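Local coordinates for protein transcriptional regulator, PadR family (PDB 3HHH) that probably binds DNA through a winged helix-turn-helix domain and regulates transcription, as a member of the PadR family that pairs into dimers, at residues 57-65 / 76-87. Residues are numbered along the deposited sequence; the frame is centred on the assembly and turned at random.
Sequences EKNQWVIAE and KFYRLTSSGEAE. With SO4 (sulfate ion), chain E.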
loop_
_atom_site.group_PDB
_atom_site.type_symbol
_atom_site.label_atom_id
_atom_site.label_comp_id
_atom_site.label_asym_id
_atom_site.label_seq_id
_atom_site.Cartn_x
_atom_site.Cartn_y
_atom_site.Cartn_z
ATOM N N GLU B 57 15.184 -3.665 12.179
ATOM C CA GLU B 57 16.421 -3.903 12.917
ATOM C C GLU B 57 17.486 -4.522 12.016
ATOM O O GLU B 57 18.611 -4.029 11.955
ATOM C CB GLU B 57 16.147 -4.807 14.122
ATOM C CG GLU B 57 17.390 -5.181 14.929
ATOM C CD GLU B 57 17.084 -5.486 16.390
ATOM O OE1 GLU B 57 15.900 -5.736 16.721
ATOM O OE2 GLU B 57 18.030 -5.468 17.210
ATOM N N LYS B 58 17.118 -5.585 11.306
ATOM C CA LYS B 58 18.041 -6.287 10.404
ATOM C C LYS B 58 18.783 -5.316 9.478
ATOM O O LYS B 58 19.988 -5.443 9.284
ATOM C CB LYS B 58 17.283 -7.340 9.580
ATOM C CG LYS B 58 18.156 -8.213 8.670
ATOM C CD LYS B 58 17.308 -9.023 7.685
ATOM C CE LYS B 58 18.028 -9.253 6.356
ATOM N NZ LYS B 58 19.235 -10.115 6.489
ATOM N N ASN B 59 18.061 -4.341 8.931
ATOM C CA ASN B 59 18.641 -3.361 8.009
ATOM C C ASN B 59 19.225 -2.124 8.710
ATOM O O ASN B 59 19.683 -1.188 8.050
ATOM C CB ASN B 59 17.591 -2.934 6.981
ATOM C CG ASN B 59 17.122 -4.088 6.112
ATOM O OD1 ASN B 59 17.594 -4.263 4.985
ATOM N ND2 ASN B 59 16.196 -4.888 6.632
ATOM N N GLN B 60 19.193 -2.130 10.044
ATOM C CA GLN B 60 19.799 -1.084 10.882
ATOM C C GLN B 60 19.175 0.307 10.703
ATOM O O GLN B 60 19.835 1.328 10.905
ATOM C CB GLN B 60 21.325 -1.053 10.687
ATOM C CG GLN B 60 22.018 -2.317 11.196
ATOM C CD GLN B 60 23.413 -2.509 10.626
ATOM O OE1 GLN B 60 23.617 -2.460 9.412
ATOM N NE2 GLN B 60 24.377 -2.748 11.503
ATOM N N TRP B 61 17.893 0.336 10.341
ATOM C CA TRP B 61 17.132 1.584 10.289
ATOM C C TRP B 61 16.639 1.957 11.689
ATOM O O TRP B 61 16.417 3.131 11.983
ATOM C CB TRP B 61 15.963 1.466 9.310
ATOM C CG TRP B 61 16.412 1.272 7.895
ATOM C CD1 TRP B 61 17.355 2.002 7.231
ATOM C CD2 TRP B 61 15.938 0.288 6.966
ATOM N NE1 TRP B 61 17.500 1.533 5.948
ATOM C CE2 TRP B 61 16.642 0.482 5.758
ATOM C CE3 TRP B 61 14.987 -0.737 7.037
ATOM C CZ2 TRP B 61 16.427 -0.315 4.629
ATOM C CZ3 TRP B 61 14.775 -1.530 5.913
ATOM C CH2 TRP B 61 15.495 -1.314 4.727
ATOM N N VAL B 62 16.472 0.949 12.546
ATOM C CA VAL B 62 16.200 1.162 13.965
ATOM C C VAL B 62 17.237 0.425 14.815
ATOM O O VAL B 62 17.759 -0.610 14.402
ATOM C CB VAL B 62 14.785 0.668 14.357
ATOM C CG1 VAL B 62 13.715 1.411 13.557
ATOM C CG2 VAL B 62 14.656 -0.845 14.162
ATOM N N ILE B 63 17.551 0.980 15.984
ATOM C CA ILE B 63 18.329 0.276 17.000
ATOM C C ILE B 63 17.361 -0.250 18.051
ATOM O O ILE B 63 16.389 0.423 18.392
ATOM C CB ILE B 63 19.350 1.192 17.709
ATOM C CG1 ILE B 63 20.291 1.847 16.696
ATOM C CG2 ILE B 63 20.160 0.393 18.734
ATOM C CD1 ILE B 63 21.294 2.805 17.319
ATOM N N ALA B 64 17.638 -1.450 18.560
ATOM C CA ALA B 64 16.822 -2.080 19.596
ATOM C C ALA B 64 17.643 -2.286 20.867
ATOM O O ALA B 64 18.828 -2.625 20.809
ATOM C CB ALA B 64 16.281 -3.409 19.101
ATOM N N GLU B 65 17.006 -2.087 22.014
ATOM C CA GLU B 65 17.693 -2.198 23.296
ATOM C C GLU B 65 16.682 -2.406 24.419
ATOM O O GLU B 65 15.570 -1.879 24.362
ATOM C CB GLU B 65 18.555 -0.948 23.522
ATOM C CG GLU B 65 18.738 -0.513 24.964
ATOM C CD GLU B 65 19.508 0.784 25.061
ATOM O OE1 GLU B 65 18.862 1.853 25.116
ATOM O OE2 GLU B 65 20.757 0.738 25.059
ATOM N N LYS B 76 11.891 -4.649 24.771
ATOM C CA LYS B 76 12.770 -4.259 23.674
ATOM C C LYS B 76 12.295 -2.922 23.089
ATOM O O LYS B 76 11.310 -2.868 22.355
ATOM C CB LYS B 76 12.800 -5.368 22.614
ATOM C CG LYS B 76 14.001 -5.327 21.683
ATOM C CD LYS B 76 14.196 -6.667 20.985
ATOM C CE LYS B 76 15.280 -6.595 19.916
ATOM N NZ LYS B 76 15.823 -7.942 19.568
ATOM N N PHE B 77 13.000 -1.848 23.441
ATOM C CA PHE B 77 12.651 -0.491 23.014
ATOM C C PHE B 77 13.417 -0.091 21.754
ATOM O O PHE B 77 14.574 -0.481 21.579
ATOM C CB PHE B 77 12.940 0.513 24.134
ATOM C CG PHE B 77 11.972 0.436 25.281
ATOM C CD1 PHE B 77 10.813 1.198 25.279
ATOM C CD2 PHE B 77 12.223 -0.393 26.364
ATOM C CE1 PHE B 77 9.917 1.135 26.337
ATOM C CE2 PHE B 77 11.329 -0.465 27.430
ATOM C CZ PHE B 77 10.173 0.301 27.412
ATOM N N TYR B 78 12.775 0.705 20.897
ATOM C CA TYR B 78 13.332 1.065 19.589
ATOM C C TYR B 78 13.534 2.569 19.409
ATOM O O TYR B 78 12.848 3.380 20.027
ATOM C CB TYR B 78 12.418 0.561 18.467
ATOM C CG TYR B 78 12.279 -0.939 18.402
ATOM C CD1 TYR B 78 13.086 -1.698 17.556
ATOM C CD2 TYR B 78 11.338 -1.604 19.182
ATOM C CE1 TYR B 78 12.959 -3.082 17.493
ATOM C CE2 TYR B 78 11.203 -2.987 19.127
ATOM C CZ TYR B 78 12.013 -3.719 18.280
ATOM O OH TYR B 78 11.875 -5.088 18.228
ATOM N N ARG B 79 14.476 2.924 18.539
ATOM C CA ARG B 79 14.683 4.308 18.126
ATOM C C ARG B 79 15.299 4.339 16.730
ATOM O O ARG B 79 16.015 3.418 16.337
ATOM C CB ARG B 79 15.570 5.061 19.128
ATOM C CG ARG B 79 16.939 4.429 19.379
ATOM C CD ARG B 79 17.667 5.095 20.544
ATOM N NE ARG B 79 18.923 4.409 20.877
ATOM C CZ ARG B 79 19.063 3.437 21.786
ATOM N NH1 ARG B 79 18.026 2.996 22.495
ATOM N NH2 ARG B 79 20.263 2.897 21.990
ATOM N N LEU B 80 15.005 5.396 15.980
ATOM C CA LEU B 80 15.488 5.521 14.608
ATOM C C LEU B 80 16.977 5.835 14.554
ATOM O O LEU B 80 17.481 6.643 15.331
ATOM C CB LEU B 80 14.726 6.622 13.866
ATOM C CG LEU B 80 13.235 6.400 13.613
ATOM C CD1 LEU B 80 12.719 7.491 12.691
ATOM C CD2 LEU B 80 12.964 5.018 13.021
ATOM N N THR B 81 17.671 5.183 13.630
ATOM C CA THR B 81 19.037 5.551 13.289
ATOM C C THR B 81 18.971 6.748 12.341
ATOM O O THR B 81 17.885 7.189 11.966
ATOM C CB THR B 81 19.766 4.388 12.594
ATOM O OG1 THR B 81 19.048 4.011 11.409
ATOM C CG2 THR B 81 19.862 3.190 13.518
ATOM N N SER B 82 20.129 7.272 11.953
ATOM C CA SER B 82 20.181 8.337 10.954
ATOM C C SER B 82 19.692 7.829 9.596
ATOM O O SER B 82 18.982 8.539 8.879
ATOM C CB SER B 82 21.600 8.895 10.835
ATOM O OG SER B 82 21.969 9.574 12.021
ATOM N N SER B 83 20.081 6.602 9.252
ATOM C CA SER B 83 19.640 5.963 8.018
ATOM C C SER B 83 18.135 5.715 8.055
ATOM O O SER B 83 17.456 5.848 7.040
ATOM C CB SER B 83 20.380 4.640 7.804
ATOM O OG SER B 83 20.051 3.697 8.812
ATOM N N GLY B 84 17.623 5.352 9.229
ATOM C CA GLY B 84 16.193 5.164 9.419
ATOM C C GLY B 84 15.422 6.440 9.168
ATOM O O GLY B 84 14.482 6.454 8.376
ATOM N N GLU B 85 15.826 7.517 9.842
ATOM C CA GLU B 85 15.227 8.837 9.638
ATOM C C GLU B 85 15.184 9.148 8.136
ATOM O O GLU B 85 14.158 9.587 7.612
ATOM C CB GLU B 85 16.018 9.917 10.392
ATOM C CG GLU B 85 16.014 9.785 11.938
ATOM C CD GLU B 85 14.820 10.458 12.639
ATOM O OE1 GLU B 85 14.002 11.130 11.970
ATOM O OE2 GLU B 85 14.705 10.315 13.880
ATOM N N ALA B 86 16.297 8.883 7.450
ATOM C CA ALA B 86 16.397 9.051 5.998
ATOM C C ALA B 86 15.347 8.228 5.242
ATOM O O ALA B 86 14.712 8.731 4.311
ATOM C CB ALA B 86 17.798 8.679 5.519
ATOM N N GLU B 87 15.175 6.969 5.646
ATOM C CA GLU B 87 14.179 6.078 5.045
ATOM C C GLU B 87 12.758 6.616 5.252
ATOM O O GLU B 87 11.928 6.552 4.346
ATOM C CB GLU B 87 14.298 4.662 5.632
ATOM C CG GLU B 87 13.541 3.572 4.855
ATOM C CD GLU B 87 14.325 2.982 3.673
ATOM O OE1 GLU B 87 15.426 3.495 3.345
ATOM O OE2 GLU B 87 13.831 1.994 3.075
HETATM S S SO4 E . 8.947 -7.081 24.264
HETATM O O1 SO4 E . 8.959 -7.211 25.717
HETATM O O2 SO4 E . 10.310 -7.167 23.741
HETATM O O3 SO4 E . 8.139 -8.165 23.707
HETATM O O4 SO4 E . 8.367 -5.788 23.903
#
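W61 lays its indole against the carboxylate of E87: the two planes lie 23° apart, stacked, with E87 CD 3.9 Å above the ring plane and shifted toward the rim, over the NE1 and CZ2 side. E87 folds into this position because its chain bends at chi2 (85°) after an extended first step. CB of N59 sits over the opposite indole face, while S83 OG and the backbone N of G84 lie at the ring's edge. At the start of helix 82-106, T81 is the N-cap: OG1, held between backbone N and carbonyl carbon (chi1 58°), accepts from S83 OG at 2.8 Å and from G84 N, the capping bond. T81 N reaches W61 O from above the carbonyl plane, and G84, lacking a side chain, brings its CA to 3.3 Å from the same oxygen. T81 CG2 turns instead to I63 CG1, 3.5 Å away.

From here two antiparallel strands pair, I63 with R79 and E65 with F77 as hydrogen-bonded pairs. On the face bearing I63, E65 and R79, the extended arginine puts NH1 3.0 Å from E65 OE1; NH1 meets OE1 from well above the carboxylate plane, in a salt bridge, while I63 CG2 lies over a guanidinium face. On the other face, A64 CB touches Y78 CE1 and K76 CE, and V62 CG2 meets Y78 CD1. The extended K76 chain runs toward E57, ending in a long salt bridge; the backbone N of K76 donates a hydrogen bond to O2 of a sulfate ion, probably from the crystallisation liquor.

The strands form the wing of a winged helix-turn-helix fold: V62 and L80 pack on helix 13-24, W61, V62 and Y78 on helix 46-58, and E87 touches K5 of the second subunit.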